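Local coordinates for CDC25-like phosphatase YCH1 (Saccharomyces cerevisiae, PDB 3FS5), which acts as a protein phosphatase of the Cdc25 type, built on a single rhodanese-like domain, at residues Ala83-Phe88 with Arg117-Arg122. Residues are numbered along the deposited sequence; the frame is centred on the assembly and turned at random.
Sequences ALNVIF and RLWVLR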
# COMPACT_ATOMS: atom_id res chain seq x y z
N ALA A 83 -12.42 3.84 -9.62
CA ALA A 83 -12.06 3.01 -8.49
C ALA A 83 -10.76 3.46 -7.85
O ALA A 83 -9.88 4.00 -8.52
CB ALA A 83 -11.94 1.56 -8.93
N LEU A 84 -10.63 3.25 -6.54
CA LEU A 84 -9.42 3.62 -5.83
C LEU A 84 -8.46 2.44 -5.84
O LEU A 84 -8.85 1.30 -5.54
CB LEU A 84 -9.74 4.01 -4.38
CG LEU A 84 -8.56 4.30 -3.45
CD1 LEU A 84 -7.89 5.63 -3.83
CD2 LEU A 84 -9.04 4.34 -2.00
N ASN A 85 -7.22 2.69 -6.21
CA ASN A 85 -6.22 1.64 -6.24
C ASN A 85 -5.46 1.63 -4.92
O ASN A 85 -4.67 2.53 -4.64
CB ASN A 85 -5.28 1.87 -7.42
CG ASN A 85 -5.99 1.77 -8.75
OD1 ASN A 85 -6.72 2.69 -9.14
ND2 ASN A 85 -5.81 0.66 -9.44
N VAL A 86 -5.72 0.61 -4.12
CA VAL A 86 -5.09 0.48 -2.80
C VAL A 86 -3.84 -0.39 -2.89
O VAL A 86 -3.90 -1.53 -3.36
CB VAL A 86 -6.08 -0.15 -1.80
CG1 VAL A 86 -5.47 -0.13 -0.40
CG2 VAL A 86 -7.41 0.60 -1.84
N ILE A 87 -2.72 0.14 -2.43
CA ILE A 87 -1.44 -0.58 -2.48
C ILE A 87 -0.90 -0.94 -1.10
O ILE A 87 -0.59 -0.06 -0.30
CB ILE A 87 -0.39 0.26 -3.22
CG1 ILE A 87 -0.95 0.73 -4.56
CG2 ILE A 87 0.88 -0.54 -3.40
CD1 ILE A 87 -0.44 2.08 -4.99
N PHE A 88 -0.77 -2.24 -0.84
CA PHE A 88 -0.26 -2.73 0.44
C PHE A 88 1.20 -3.14 0.30
O PHE A 88 1.60 -3.66 -0.74
CB PHE A 88 -1.04 -3.96 0.89
CG PHE A 88 -2.48 -3.69 1.22
CD1 PHE A 88 -2.85 -3.26 2.49
CD2 PHE A 88 -3.47 -3.86 0.25
CE1 PHE A 88 -4.18 -3.00 2.79
CE2 PHE A 88 -4.80 -3.60 0.55
CZ PHE A 88 -5.16 -3.18 1.82
N ARG A 117 -9.45 -1.54 -6.21
CA ARG A 117 -8.59 -2.47 -6.95
C ARG A 117 -7.48 -2.67 -5.92
O ARG A 117 -6.97 -1.70 -5.38
CB ARG A 117 -8.01 -1.83 -8.21
CG ARG A 117 -9.03 -1.39 -9.24
CD ARG A 117 -8.34 -0.84 -10.49
NE ARG A 117 -9.24 0.01 -11.27
CZ ARG A 117 -10.31 -0.42 -11.92
NH1 ARG A 117 -11.07 0.43 -12.60
NH2 ARG A 117 -10.61 -1.71 -11.90
N LEU A 118 -7.11 -3.91 -5.64
CA LEU A 118 -6.09 -4.17 -4.64
C LEU A 118 -4.75 -4.58 -5.22
O LEU A 118 -4.68 -5.47 -6.07
CB LEU A 118 -6.58 -5.24 -3.66
CG LEU A 118 -7.91 -4.93 -2.97
CD1 LEU A 118 -8.29 -6.09 -2.06
CD2 LEU A 118 -7.79 -3.64 -2.17
N TRP A 119 -3.69 -3.94 -4.74
CA TRP A 119 -2.33 -4.24 -5.19
C TRP A 119 -1.37 -4.47 -4.03
O TRP A 119 -1.60 -4.01 -2.90
CB TRP A 119 -1.74 -3.08 -6.00
CG TRP A 119 -2.54 -2.61 -7.16
CD1 TRP A 119 -3.63 -1.79 -7.14
CD2 TRP A 119 -2.27 -2.89 -8.54
NE1 TRP A 119 -4.06 -1.54 -8.42
CE2 TRP A 119 -3.25 -2.20 -9.30
CE3 TRP A 119 -1.30 -3.65 -9.21
CZ2 TRP A 119 -3.28 -2.25 -10.70
CZ3 TRP A 119 -1.34 -3.70 -10.60
CH2 TRP A 119 -2.32 -3.00 -11.33
N VAL A 120 -0.29 -5.18 -4.32
CA VAL A 120 0.78 -5.43 -3.37
C VAL A 120 2.05 -4.96 -4.09
O VAL A 120 2.26 -5.29 -5.26
CB VAL A 120 0.94 -6.92 -3.02
CG1 VAL A 120 2.20 -7.12 -2.17
CG2 VAL A 120 -0.29 -7.42 -2.27
N LEU A 121 2.87 -4.18 -3.40
CA LEU A 121 4.11 -3.68 -3.98
C LEU A 121 5.19 -4.75 -3.85
O LEU A 121 5.64 -5.07 -2.75
CB LEU A 121 4.55 -2.41 -3.25
CG LEU A 121 5.88 -1.78 -3.67
CD1 LEU A 121 5.81 -1.31 -5.12
CD2 LEU A 121 6.20 -0.62 -2.74
N ARG A 122 5.62 -5.31 -4.99
CA ARG A 122 6.65 -6.34 -4.97
C ARG A 122 7.95 -5.84 -4.36
O ARG A 122 8.47 -4.80 -4.76
CB ARG A 122 6.93 -6.86 -6.39
CG ARG A 122 5.82 -7.72 -7.01
CD ARG A 122 6.34 -8.45 -8.25
NE ARG A 122 5.31 -9.22 -8.95
CZ ARG A 122 4.75 -10.33 -8.48
NH1 ARG A 122 3.83 -10.95 -9.20
NH2 ARG A 122 5.11 -10.83 -7.30
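Val86 and Leu118, neighbours on adjoining parallel strands, begin the tightly packed part of this contact: CD2 of Leu118 lies 3.9 Å from CB of Val86 and also meets the edge of the Phe88 ring, 4.0 Å from CE2. Leu118 gets there because its CG stands opposite the carbonyl carbon (chi1 -56°) and its end leans back toward strand 84-88. Five backbone hydrogen bonds join the strands in the pattern expected of parallel pairing, in which Val86 and Phe88 each give N-H and C=O to residues flanking their bridge partners. The straightest runs from Phe88 N to Trp119 O (2.8 Å, 175° at the hydrogen), while Trp119 N binds Val86 O. On the opposite sheet face, Ile87 packs its CG1 on CB of Trp119 and its CG2 on CB of Leu121, both at 4.1 Å.

Toward Ala83 the contact turns polar and looser: Arg117 is partly exposed, although Ala83 and Asn85 beside it are still buried. The extended Arg117 chain runs alongside Asn85, and its guanidinium has the methyl of Ala83 over one face, CB standing 3.6 Å from the plane and displaced from the middle of the group. Its NE forms a salt bridge with Glu31, whose carboxylate also accepts the Ala83 backbone N-H. A methionine in place of Arg117 would probably leave Glu31 without its charged mate and Ala83 CB without its flat cover.

The pair illustrates how a rhodanese-like alpha/beta domain builds its centre: helix 96-106 lies in the connection between the two parallel strands and packs on Phe88 and Leu118. Helix 14-23 covers the Ile87 face, with Trp20 edge-to-face against Trp119. Within the five-stranded sheet, strand 33-37 flanks 84-88 and strand 10-12 flanks 116-121.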